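Local coordinates for methanogen homoaconitase small subunit (PDB 2PKP), which forms, with the large subunit HacA, a hydro-lyase that interconverts homocitrate and homoisocitrate by way of cis-homoaconitate, at residues M1-R6 with G52-A57; I79-A84 with I101-N106; A95-L100 with R144-A149; G113-I118 with I127-K132; D121-V126 with C136-G141. All blocks are in the same frame, centred on the assembly; numbering follows the deposited sequence.

Interaction 1: M1-R6 with G52-A57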
# COMPACT_ATOMS: atom_id res chain seq x y z
N MET A 1 5.79 10.09 -2.07
CA MET A 1 5.23 8.88 -2.72
C MET A 1 4.00 9.22 -3.54
O MET A 1 3.40 10.29 -3.40
CB MET A 1 4.86 7.82 -1.67
CG MET A 1 3.54 8.04 -0.97
SD MET A 1 3.16 6.75 0.25
CE MET A 1 2.04 5.69 -0.66
N ILE A 2 3.62 8.29 -4.40
CA ILE A 2 2.48 8.48 -5.27
C ILE A 2 1.43 7.39 -5.08
O ILE A 2 1.75 6.21 -5.07
CB ILE A 2 2.93 8.48 -6.75
CG1 ILE A 2 3.74 9.76 -7.02
CG2 ILE A 2 1.73 8.35 -7.67
CD1 ILE A 2 4.41 9.77 -8.39
N ILE A 3 0.18 7.82 -4.92
CA ILE A 3 -0.93 6.89 -4.76
C ILE A 3 -1.77 7.05 -6.02
O ILE A 3 -2.25 8.15 -6.31
CB ILE A 3 -1.80 7.25 -3.53
CG1 ILE A 3 -0.99 7.03 -2.25
CG2 ILE A 3 -3.07 6.40 -3.52
CD1 ILE A 3 -1.65 7.58 -1.01
N LYS A 4 -1.92 5.97 -6.78
CA LYS A 4 -2.69 6.02 -8.02
C LYS A 4 -3.73 4.91 -8.08
O LYS A 4 -3.41 3.73 -7.91
CB LYS A 4 -1.76 5.94 -9.23
CG LYS A 4 -2.46 5.96 -10.58
CD LYS A 4 -1.46 6.26 -11.69
CE LYS A 4 -2.11 6.28 -13.06
NZ LYS A 4 -1.14 6.76 -14.09
N GLY A 5 -4.98 5.30 -8.34
CA GLY A 5 -6.04 4.32 -8.43
C GLY A 5 -7.34 4.92 -8.93
O GLY A 5 -7.38 6.09 -9.32
N ARG A 6 -8.41 4.13 -8.91
CA ARG A 6 -9.70 4.60 -9.37
C ARG A 6 -10.42 5.36 -8.25
O ARG A 6 -10.41 4.95 -7.09
CB ARG A 6 -10.56 3.42 -9.85
CG ARG A 6 -11.88 3.85 -10.49
CD ARG A 6 -12.69 2.66 -11.00
NE ARG A 6 -11.98 1.92 -12.05
CZ ARG A 6 -11.63 2.45 -13.22
NH1 ARG A 6 -11.91 3.71 -13.51
NH2 ARG A 6 -10.98 1.70 -14.11
N GLY A 52 -5.80 -0.09 -3.51
CA GLY A 52 -5.13 0.97 -4.25
C GLY A 52 -6.06 2.07 -4.70
O GLY A 52 -5.62 3.13 -5.13
N ASP A 53 -7.37 1.83 -4.61
CA ASP A 53 -8.35 2.83 -5.01
C ASP A 53 -8.41 3.98 -4.00
O ASP A 53 -7.80 3.93 -2.94
CB ASP A 53 -9.73 2.20 -5.17
CG ASP A 53 -9.87 1.44 -6.46
OD1 ASP A 53 -8.95 1.52 -7.31
OD2 ASP A 53 -10.90 0.77 -6.65
N VAL A 54 -9.17 5.01 -4.36
CA VAL A 54 -9.29 6.19 -3.53
C VAL A 54 -10.74 6.65 -3.40
O VAL A 54 -11.49 6.65 -4.38
CB VAL A 54 -8.45 7.35 -4.15
CG1 VAL A 54 -8.58 8.61 -3.32
CG2 VAL A 54 -6.99 6.92 -4.27
N ILE A 55 -11.13 7.03 -2.19
CA ILE A 55 -12.48 7.53 -1.96
C ILE A 55 -12.38 9.03 -2.13
O ILE A 55 -11.46 9.66 -1.60
CB ILE A 55 -12.98 7.23 -0.53
CG1 ILE A 55 -13.27 5.73 -0.38
CG2 ILE A 55 -14.23 8.06 -0.25
CD1 ILE A 55 -13.64 5.33 1.03
N VAL A 56 -13.31 9.60 -2.87
CA VAL A 56 -13.34 11.03 -3.11
C VAL A 56 -14.70 11.54 -2.64
O VAL A 56 -15.74 10.98 -3.00
CB VAL A 56 -13.12 11.32 -4.62
CG1 VAL A 56 -13.20 12.81 -4.90
CG2 VAL A 56 -11.76 10.76 -5.04
N ALA A 57 -14.71 12.59 -1.82
CA ALA A 57 -15.97 13.11 -1.31
C ALA A 57 -16.04 14.63 -1.24
O ALA A 57 -15.07 15.33 -1.51
CB ALA A 57 -16.26 12.52 0.06
O HOH W 1 -2.96 3.30 -4.83

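Interaction 2: I79-A84 with I101-N106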
# COMPACT_ATOMS: atom_id res chain seq x y z
N ILE A 79 -7.59 0.97 0.80
CA ILE A 79 -7.62 2.39 0.45
C ILE A 79 -6.63 3.15 1.33
O ILE A 79 -6.75 3.17 2.55
CB ILE A 79 -9.03 2.96 0.62
CG1 ILE A 79 -9.97 2.28 -0.38
CG2 ILE A 79 -9.02 4.48 0.44
CD1 ILE A 79 -11.43 2.64 -0.20
N LYS A 80 -5.64 3.76 0.69
CA LYS A 80 -4.60 4.50 1.40
C LYS A 80 -4.92 5.98 1.62
O LYS A 80 -4.33 6.61 2.50
CB LYS A 80 -3.27 4.38 0.64
CG LYS A 80 -2.10 5.12 1.28
CD LYS A 80 -1.75 4.54 2.64
CE LYS A 80 -0.49 5.19 3.21
NZ LYS A 80 -0.08 4.57 4.50
N ALA A 81 -5.83 6.53 0.84
CA ALA A 81 -6.18 7.93 0.99
C ALA A 81 -7.62 8.27 0.66
O ALA A 81 -8.29 7.57 -0.10
CB ALA A 81 -5.24 8.79 0.12
N VAL A 82 -8.08 9.37 1.24
CA VAL A 82 -9.42 9.86 1.01
C VAL A 82 -9.24 11.31 0.62
O VAL A 82 -8.56 12.06 1.32
CB VAL A 82 -10.28 9.79 2.29
CG1 VAL A 82 -11.64 10.41 2.04
CG2 VAL A 82 -10.43 8.36 2.73
N ILE A 83 -9.84 11.70 -0.49
CA ILE A 83 -9.75 13.08 -0.94
C ILE A 83 -11.10 13.73 -0.70
O ILE A 83 -12.12 13.22 -1.15
CB ILE A 83 -9.41 13.17 -2.44
CG1 ILE A 83 -8.15 12.36 -2.74
CG2 ILE A 83 -9.21 14.63 -2.85
CD1 ILE A 83 -7.84 12.26 -4.25
N ALA A 84 -11.12 14.85 0.02
CA ALA A 84 -12.38 15.54 0.29
C ALA A 84 -12.17 17.06 0.34
O ALA A 84 -11.03 17.53 0.42
CB ALA A 84 -12.98 15.05 1.61
N ILE A 101 -4.50 8.38 4.88
CA ILE A 101 -4.20 9.76 4.50
C ILE A 101 -5.37 10.63 4.06
O ILE A 101 -6.00 10.39 3.03
CB ILE A 101 -3.14 9.79 3.39
CG1 ILE A 101 -1.90 9.00 3.83
CG2 ILE A 101 -2.75 11.24 3.08
CD1 ILE A 101 -0.94 8.70 2.69
N PRO A 102 -5.67 11.68 4.83
CA PRO A 102 -6.76 12.58 4.48
C PRO A 102 -6.17 13.70 3.63
O PRO A 102 -5.25 14.41 4.06
CB PRO A 102 -7.24 13.11 5.84
CG PRO A 102 -6.40 12.35 6.88
CD PRO A 102 -5.14 12.01 6.16
N ILE A 103 -6.68 13.85 2.41
CA ILE A 103 -6.20 14.87 1.50
C ILE A 103 -7.31 15.87 1.19
O ILE A 103 -8.44 15.48 0.90
CB ILE A 103 -5.71 14.21 0.20
CG1 ILE A 103 -4.47 13.37 0.51
CG2 ILE A 103 -5.42 15.27 -0.86
CD1 ILE A 103 -4.08 12.44 -0.59
N ILE A 104 -7.00 17.16 1.29
CA ILE A 104 -7.98 18.22 1.02
C ILE A 104 -7.80 18.77 -0.39
O ILE A 104 -6.68 19.07 -0.80
CB ILE A 104 -7.84 19.38 2.03
CG1 ILE A 104 -8.20 18.88 3.43
CG2 ILE A 104 -8.75 20.56 1.63
CD1 ILE A 104 -8.04 19.93 4.52
N ALA A 105 -8.90 18.88 -1.14
CA ALA A 105 -8.86 19.40 -2.50
C ALA A 105 -10.27 19.74 -2.98
O ALA A 105 -11.26 19.35 -2.36
CB ALA A 105 -8.24 18.37 -3.45
N ASN A 106 -10.36 20.47 -4.10
CA ASN A 106 -11.67 20.79 -4.65
C ASN A 106 -12.12 19.57 -5.43
O ASN A 106 -11.82 19.42 -6.61
CB ASN A 106 -11.61 22.01 -5.57
CG ASN A 106 -12.97 22.35 -6.16
OD1 ASN A 106 -13.99 21.75 -5.80
ND2 ASN A 106 -12.99 23.31 -7.07

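Interaction 3: A95-L100 with R144-A149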
# COMPACT_ATOMS: atom_id res chain seq x y z
N ALA A 95 -8.10 8.98 11.24
CA ALA A 95 -7.47 8.58 9.99
C ALA A 95 -5.95 8.63 10.14
O ALA A 95 -5.25 7.67 9.81
CB ALA A 95 -7.92 9.49 8.86
N ILE A 96 -5.45 9.76 10.63
CA ILE A 96 -4.01 9.93 10.84
C ILE A 96 -3.46 8.81 11.71
O ILE A 96 -2.44 8.19 11.39
CB ILE A 96 -3.70 11.27 11.56
CG1 ILE A 96 -4.15 12.46 10.70
CG2 ILE A 96 -2.21 11.36 11.87
CD1 ILE A 96 -3.41 12.60 9.39
N ASN A 97 -4.15 8.53 12.81
CA ASN A 97 -3.70 7.50 13.74
C ASN A 97 -3.68 6.06 13.24
O ASN A 97 -3.01 5.22 13.85
CB ASN A 97 -4.48 7.61 15.05
CG ASN A 97 -4.14 8.89 15.81
OD1 ASN A 97 -3.01 9.38 15.73
ND2 ASN A 97 -5.10 9.41 16.55
N VAL A 98 -4.40 5.75 12.16
CA VAL A 98 -4.38 4.39 11.61
C VAL A 98 -3.59 4.35 10.30
O VAL A 98 -3.50 3.31 9.66
CB VAL A 98 -5.79 3.82 11.32
CG1 VAL A 98 -6.59 3.72 12.62
CG2 VAL A 98 -6.51 4.67 10.29
N GLY A 99 -3.03 5.49 9.91
CA GLY A 99 -2.26 5.53 8.67
C GLY A 99 -3.06 5.80 7.41
O GLY A 99 -2.58 5.58 6.30
N LEU A 100 -4.30 6.28 7.56
CA LEU A 100 -5.14 6.59 6.41
C LEU A 100 -4.92 8.07 6.11
O LEU A 100 -5.12 8.92 6.97
CB LEU A 100 -6.62 6.34 6.75
CG LEU A 100 -7.67 6.63 5.67
CD1 LEU A 100 -7.38 5.80 4.43
CD2 LEU A 100 -9.06 6.33 6.22
N ARG A 144 1.84 14.44 9.88
CA ARG A 144 2.59 13.91 8.75
C ARG A 144 3.55 12.82 9.24
O ARG A 144 3.71 11.79 8.58
CB ARG A 144 3.35 15.03 8.04
CG ARG A 144 4.23 14.56 6.88
CD ARG A 144 4.68 15.74 6.01
NE ARG A 144 5.22 16.83 6.82
CZ ARG A 144 5.62 18.01 6.34
NH1 ARG A 144 5.55 18.26 5.04
NH2 ARG A 144 6.08 18.94 7.16
N GLU A 145 4.19 13.05 10.39
CA GLU A 145 5.13 12.08 10.95
C GLU A 145 4.41 10.78 11.33
O GLU A 145 4.88 9.69 11.00
CB GLU A 145 5.83 12.66 12.18
CG GLU A 145 6.65 13.91 11.90
CD GLU A 145 7.42 14.39 13.12
OE1 GLU A 145 6.79 14.63 14.17
OE2 GLU A 145 8.66 14.54 13.02
N ILE A 146 3.28 10.91 12.01
CA ILE A 146 2.51 9.75 12.42
C ILE A 146 2.10 8.97 11.17
O ILE A 146 2.22 7.74 11.13
CB ILE A 146 1.25 10.18 13.21
CG1 ILE A 146 1.68 10.79 14.55
CG2 ILE A 146 0.34 8.97 13.43
CD1 ILE A 146 0.56 11.40 15.36
N LEU A 147 1.63 9.69 10.15
CA LEU A 147 1.23 9.05 8.90
C LEU A 147 2.42 8.32 8.27
O LEU A 147 2.30 7.18 7.83
CB LEU A 147 0.71 10.08 7.90
CG LEU A 147 -0.71 10.62 8.10
CD1 LEU A 147 -1.01 11.66 7.03
CD2 LEU A 147 -1.72 9.48 8.04
N ALA A 148 3.56 9.01 8.22
CA ALA A 148 4.77 8.43 7.64
C ALA A 148 5.12 7.11 8.32
O ALA A 148 5.60 6.18 7.68
CB ALA A 148 5.93 9.42 7.78
N ALA A 149 4.86 7.02 9.62
CA ALA A 149 5.16 5.81 10.36
C ALA A 149 4.06 4.77 10.15
O ALA A 149 4.20 3.62 10.57
CB ALA A 149 5.32 6.12 11.85

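Interaction 4: G113-I118 with I127-K132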
# COMPACT_ATOMS: atom_id res chain seq x y z
N GLY A 113 -15.10 7.24 -10.99
CA GLY A 113 -14.45 6.45 -12.02
C GLY A 113 -13.19 7.07 -12.61
O GLY A 113 -12.51 6.42 -13.41
N ASP A 114 -12.87 8.31 -12.25
CA ASP A 114 -11.65 8.93 -12.78
C ASP A 114 -10.45 8.18 -12.21
O ASP A 114 -10.54 7.58 -11.15
CB ASP A 114 -11.52 10.40 -12.36
CG ASP A 114 -12.37 11.34 -13.21
OD1 ASP A 114 -12.74 10.98 -14.34
OD2 ASP A 114 -12.65 12.46 -12.74
N ILE A 115 -9.34 8.20 -12.94
CA ILE A 115 -8.12 7.58 -12.45
C ILE A 115 -7.34 8.76 -11.88
O ILE A 115 -7.03 9.71 -12.61
CB ILE A 115 -7.31 6.92 -13.59
CG1 ILE A 115 -8.16 5.83 -14.26
CG2 ILE A 115 -6.01 6.34 -13.02
CD1 ILE A 115 -8.67 4.77 -13.31
N VAL A 116 -7.05 8.73 -10.59
CA VAL A 116 -6.33 9.83 -9.96
C VAL A 116 -4.96 9.41 -9.47
O VAL A 116 -4.76 8.28 -9.02
CB VAL A 116 -7.13 10.43 -8.77
CG1 VAL A 116 -8.46 10.98 -9.26
CG2 VAL A 116 -7.36 9.37 -7.68
N GLU A 117 -4.02 10.34 -9.57
CA GLU A 117 -2.65 10.09 -9.14
C GLU A 117 -2.30 11.18 -8.13
O GLU A 117 -2.13 12.34 -8.50
CB GLU A 117 -1.71 10.16 -10.35
CG GLU A 117 -0.34 9.58 -10.13
CD GLU A 117 0.53 9.63 -11.37
OE1 GLU A 117 0.07 9.19 -12.46
OE2 GLU A 117 1.67 10.10 -11.26
N ILE A 118 -2.23 10.79 -6.86
CA ILE A 118 -1.92 11.72 -5.79
C ILE A 118 -0.42 11.73 -5.52
O ILE A 118 0.14 10.71 -5.11
CB ILE A 118 -2.63 11.33 -4.49
CG1 ILE A 118 -4.14 11.23 -4.73
CG2 ILE A 118 -2.33 12.36 -3.40
CD1 ILE A 118 -4.89 10.58 -3.57
N ILE A 127 -5.44 13.98 -12.58
CA ILE A 127 -6.63 13.25 -13.00
C ILE A 127 -6.26 12.86 -14.42
O ILE A 127 -6.59 13.54 -15.39
CB ILE A 127 -7.87 14.17 -12.99
CG1 ILE A 127 -7.94 14.90 -11.64
CG2 ILE A 127 -9.13 13.35 -13.21
CD1 ILE A 127 -9.07 15.90 -11.52
N THR A 128 -5.53 11.75 -14.51
CA THR A 128 -4.99 11.24 -15.77
C THR A 128 -5.94 11.15 -16.95
O THR A 128 -5.57 11.54 -18.05
CB THR A 128 -4.31 9.87 -15.55
OG1 THR A 128 -5.30 8.89 -15.20
CG2 THR A 128 -3.28 9.97 -14.43
N ASN A 129 -7.14 10.63 -16.75
CA ASN A 129 -8.08 10.50 -17.86
C ASN A 129 -8.76 11.82 -18.26
O ASN A 129 -9.53 11.87 -19.23
CB ASN A 129 -9.15 9.45 -17.53
CG ASN A 129 -9.92 9.78 -16.25
OD1 ASN A 129 -9.33 9.93 -15.18
ND2 ASN A 129 -11.24 9.90 -16.37
N LYS A 130 -8.48 12.90 -17.54
CA LYS A 130 -9.09 14.19 -17.85
C LYS A 130 -8.06 15.26 -18.23
O LYS A 130 -8.40 16.43 -18.39
CB LYS A 130 -9.92 14.68 -16.66
CG LYS A 130 -11.16 13.85 -16.35
CD LYS A 130 -12.17 13.89 -17.50
CE LYS A 130 -13.61 13.68 -17.02
NZ LYS A 130 -13.85 12.36 -16.38
N ASN A 131 -6.80 14.86 -18.38
CA ASN A 131 -5.74 15.78 -18.74
C ASN A 131 -5.71 17.05 -17.90
O ASN A 131 -5.67 18.17 -18.43
CB ASN A 131 -5.82 16.15 -20.22
CG ASN A 131 -5.42 15.01 -21.11
OD1 ASN A 131 -4.45 14.30 -20.83
ND2 ASN A 131 -6.15 14.82 -22.20
N LYS A 132 -5.75 16.89 -16.58
CA LYS A 132 -5.68 18.02 -15.69
C LYS A 132 -5.13 17.62 -14.33
O LYS A 132 -5.20 16.46 -13.93
CB LYS A 132 -7.06 18.68 -15.53
CG LYS A 132 -8.15 17.83 -14.93
CD LYS A 132 -9.39 18.69 -14.71
CE LYS A 132 -10.54 17.92 -14.10
NZ LYS A 132 -11.70 18.82 -13.87

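Interaction 5: D121-V126 with C136-G141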
# COMPACT_ATOMS: atom_id res chain seq x y z
N ASP A 121 4.42 14.45 -2.47
CA ASP A 121 5.55 15.36 -2.39
C ASP A 121 5.27 16.68 -3.11
O ASP A 121 5.67 17.74 -2.64
CB ASP A 121 6.82 14.71 -2.96
CG ASP A 121 7.36 13.61 -2.05
OD1 ASP A 121 7.32 13.79 -0.82
OD2 ASP A 121 7.83 12.58 -2.56
N LYS A 122 4.58 16.62 -4.24
CA LYS A 122 4.26 17.83 -4.99
C LYS A 122 2.94 18.44 -4.52
O LYS A 122 2.65 19.60 -4.81
CB LYS A 122 4.15 17.53 -6.49
CG LYS A 122 5.39 16.98 -7.16
CD LYS A 122 5.15 16.89 -8.66
CE LYS A 122 6.27 16.16 -9.38
NZ LYS A 122 5.99 16.09 -10.85
N GLU A 123 2.15 17.65 -3.80
CA GLU A 123 0.84 18.08 -3.32
C GLU A 123 -0.06 18.46 -4.49
O GLU A 123 -0.62 19.56 -4.56
CB GLU A 123 0.98 19.25 -2.35
CG GLU A 123 1.54 18.83 -1.02
CD GLU A 123 1.43 19.92 0.02
OE1 GLU A 123 2.14 20.93 -0.13
OE2 GLU A 123 0.63 19.76 0.96
N GLU A 124 -0.18 17.52 -5.42
CA GLU A 124 -1.01 17.69 -6.60
C GLU A 124 -1.70 16.37 -6.84
O GLU A 124 -1.21 15.32 -6.42
CB GLU A 124 -0.16 17.99 -7.84
CG GLU A 124 0.78 19.14 -7.71
CD GLU A 124 1.51 19.39 -9.02
OE1 GLU A 124 2.08 18.43 -9.57
OE2 GLU A 124 1.50 20.55 -9.48
N ILE A 125 -2.83 16.43 -7.52
CA ILE A 125 -3.58 15.24 -7.86
C ILE A 125 -3.74 15.31 -9.35
O ILE A 125 -4.35 16.24 -9.87
CB ILE A 125 -4.98 15.24 -7.23
CG1 ILE A 125 -4.87 15.19 -5.70
CG2 ILE A 125 -5.78 14.06 -7.78
CD1 ILE A 125 -6.18 15.44 -4.99
N VAL A 126 -3.16 14.34 -10.06
CA VAL A 126 -3.29 14.30 -11.50
C VAL A 126 -4.50 13.43 -11.83
O VAL A 126 -4.58 12.28 -11.38
CB VAL A 126 -2.03 13.68 -12.17
CG1 VAL A 126 -2.17 13.73 -13.69
CG2 VAL A 126 -0.79 14.42 -11.73
N CYS A 136 -3.66 20.13 -3.95
CA CYS A 136 -4.28 19.53 -2.78
C CYS A 136 -3.43 19.91 -1.58
O CYS A 136 -2.33 20.45 -1.73
CB CYS A 136 -4.36 18.00 -2.90
SG CYS A 136 -2.77 17.11 -2.91
N GLU A 137 -3.95 19.66 -0.40
CA GLU A 137 -3.23 19.95 0.82
C GLU A 137 -3.12 18.65 1.59
O GLU A 137 -4.14 18.01 1.91
CB GLU A 137 -3.97 21.00 1.65
CG GLU A 137 -3.46 21.12 3.08
CD GLU A 137 -3.99 22.34 3.79
OE1 GLU A 137 -5.21 22.60 3.71
OE2 GLU A 137 -3.19 23.05 4.45
N THR A 138 -1.89 18.25 1.88
CA THR A 138 -1.63 17.03 2.61
C THR A 138 -1.32 17.37 4.06
O THR A 138 -1.05 18.53 4.40
CB THR A 138 -0.43 16.28 2.02
OG1 THR A 138 0.74 17.09 2.16
CG2 THR A 138 -0.66 16.00 0.53
N PRO A 139 -1.36 16.37 4.95
CA PRO A 139 -1.07 16.62 6.37
C PRO A 139 0.38 17.09 6.58
O PRO A 139 1.28 16.72 5.83
CB PRO A 139 -1.33 15.25 7.01
CG PRO A 139 -2.36 14.64 6.11
CD PRO A 139 -1.82 14.99 4.75
N LYS A 140 0.58 17.91 7.60
CA LYS A 140 1.90 18.44 7.92
C LYS A 140 2.24 18.14 9.38
O LYS A 140 1.48 17.46 10.08
CB LYS A 140 1.92 19.96 7.73
CG LYS A 140 1.58 20.45 6.34
CD LYS A 140 2.67 20.10 5.35
CE LYS A 140 2.39 20.76 4.01
NZ LYS A 140 1.04 20.39 3.51
N GLY A 141 3.38 18.65 9.82
CA GLY A 141 3.82 18.47 11.19
C GLY A 141 3.71 17.09 11.80
O GLY A 141 4.04 16.08 11.17

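Interaction 1: M1-R6 with G52-A57
Arg6, Val54 and Asp53 carry most of this contact, and they meet mainly through the backbone of Arg6. Val54 N donates to Arg6 O at 3.0 Å in a nearly straight bond (171° at the hydrogen). One residue earlier, the Asp53 carboxylate turns to the same residue. Its OD1 accepts from Arg6 N at 3.1 Å, and the N-H comes from above the carboxylate plane, 53° out of it. Asp53 CG stands beside its own backbone N (chi1 -77°), which brings the carboxylate to Arg6 N. Asp53 OD2 is bonded to Lys50 N, so each carboxylate oxygen has a backbone N-H as partner. The long Arg6 side chain does not join in beyond CB, which rests 3.6 Å from Asp53 OD1. On the buried side, Val54 CG2 meets Ile3 CG2 at 4.0 Å, the two side chains crossing at about a right angle. Gly5 CA approaches Gly52 O at 3.5 Å, a CA-H...O contact. A CB on Gly5 would clash with that oxygen. A water lies between Lys4 O and Gly52 O, within bonding distance of both. Strands 2-9 and 54-57 run parallel as neighbours in the central mixed sheet, and Val54 is also backbone-bonded to His8. The arrangement is the start of a parallel strand pair in the swivel domain of the aconitase family, with an aspartate bonded to a backbone N-H ahead of the regular pairing.

Interaction 2: I79-A84 with I101-N106
With CG1 beside its backbone N (chi1 -54°) and the chain extended beyond it (chi2 166°), Ile101 sends CD1 across the Lys80 side chain. Lys80 bends at chi2 (64°), and its CE lies 3.6 Å from that methyl. The two residues open a parallel strand pair, 81-84 with 101-104, whose crossover is helix 89-98: a beta-alpha-beta unit. Five backbone bonds join the two segments, from Ile101 N to Lys80 O at one end to Ala105 N to Ala84 O at the other. The shortest is Ile103 N to Val82 O, 2.8 Å.

On one face Ala81, Ile83, Ile101 and Ile103 pack together. Ala81 CB touches Ile103 CD1 at 3.9 Å, and Ile118 of strand 115-119 closes over this face. Val82 and Pro102 lie on the other face, against Phe87, and Pro102 also meets helix 89-98. An alanine in place of Ile101 would probably open a gap beside Lys80 CE and leave the lysine chain freer to move. The amine of Lys80 reaches past the isoleucine to Gly99 O. At the far end of the pair, Ala105 CB meets Ile83 CG2 at 3.9 Å.

Interaction 3: A95-L100 with R144-A149
Leu147 is pressed against Ile96 and the turn that follows it, and its side chain has the largest share of this contact. From CB, CG stands beside the backbone N (chi1 -77°) and is 3.6 Å from Ile96 CD1. The branch then splits. CD1 meets the same Ile96 CD1 at 3.5 Å, tighter than a usual van der Waals contact. CD2 turns to the backbone, 3.6 Å from both Ile96 CA and Leu100 O. Ile96 and Leu147 cross at about a right angle.

Ile146 packs next to it. Its CG2 touches Ile96 CG2 at 3.8 Å and lies 3.5 Å from Ile96 O. Asn97 OD1 makes a looser approach to the same isoleucine.

The contact joins the end of helix 89-98 to the end of helix 141-148. Gly99 closes the first helix in a Schellman motif. Its positive phi (87°) would jam a CB against the preceding carbonyl. Ala95 O takes Val98 N and Leu100 N from opposite faces of its plane. Pro139 also packs on both Ile96 and Leu147.

Ala95 O and Ile96 O accept bonds from the turn itself, and Gly99 O takes Lys80 NZ. Between the helix ends the contact is apolar, so its fit depends on the shapes of two isoleucines and a leucine.

Interaction 4: G113-I118 with I127-K132
Asp114 OD1 takes two donors at once. Lys130 NZ reaches it at 2.7 Å on the syn lone pair, making a salt bridge. Asn129 ND2 is also 2.7 Å away, but it meets OD1 from above the carboxylate plane, 37° out of it. The bond lies nearly in the amide plane of Asn129, and the carboxylate and amide planes are turned 58° apart. The other end of the amide is used as well: Asn129 OD1 accepts from Ile115 N at 2.8 Å. The amide thus bridges a side chain and the next backbone N-H, which fixes its rotation. Lys130 gets to the carboxylate by bending twice, at chi2 and chi4.

These groups lie where strand 115-119 begins and its antiparallel neighbour 124-127 ends, before the chain turns toward strand 132-135. The turn is closed by Lys130 N to Ile127 O and by Ile127 N to Lys132 O, 2.8 Å. Thr128 N makes only a weak bond to Ile115 O. The threonine OG1 sits close to Ile115 CB, at 3.2 Å.

A leucine in place of Asp114 would probably leave the Lys130 ammonium without its mate and the Asn129 amide held at one end alone. Farther out, Asp114 OD2 accepts from Lys111 N, a second hold on the carboxylate. Ile127 CG2 packs 3.7 Å from that oxygen, and Ile110 lies against Ile127.

Interaction 5: D121-V126 with C136-G141
Cys136 N bonds to Glu123 O at 3.2 Å, where Glu123 takes positive phi and psi (60°, 54°) as the first residue of a G1 beta bulge opposite Asp119.

The Glu123 side chain then reaches to the other segment and is gripped at one oxygen. OE2 accepts three donors. Thr138 N meets the anti lone pair of OE2 at 3.1 Å. Thr138 OG1 comes from above the carboxylate plane, 2.9 Å away. Lys140 NZ comes on the syn side at 2.7 Å and forms a salt bridge. Glu123 and Lys140 approach from opposite directions. The same ammonium also donates to Thr138 O, 2.9 Å away, so the lysine folds back over its own segment. Three donors on OE2, one of them charged, would probably favour the ionised carboxylate.

Cys136 places SG between its backbone N and carbonyl carbon (chi1 66°). The sulfur rests on the backbone, 3.4 Å from Glu123 C. Cys136 CB meets Ile125 CD1 at 3.8 Å.

The contact lies at the surface, where the chain leaves strand 132-135 for helix 141-148. Ile125 reaches inward to Val116 and Ile118 of strand 115-119, and Cys136 touches Ile103 of strand 101-104, while Glu137 is backbone-bonded to Ile104.

Interactions 1 and 2 share the central sheet: strand 54-57 pairs with strand 81-84, through Ile55 O to Ile83 N and Ala57 N to Ile83 O. Interaction 2 is buried and apolar, with regular backbone bonds. Interaction 1 is partly buried and adds a carboxylate. Interaction 4 ties strand 115-119 to the turn after 124-127, and interaction 5 ties the start of 124-127 to the loop after 132-135; Glu117 N to Val126 O joins the two strands. Both lie toward the surface, and both rely on a carboxylate oxygen with several donors, including a lysine. Interaction 3 is buried helix packing off the sheet. It meets interaction 2 through Pro102 and interaction 5 through Pro139.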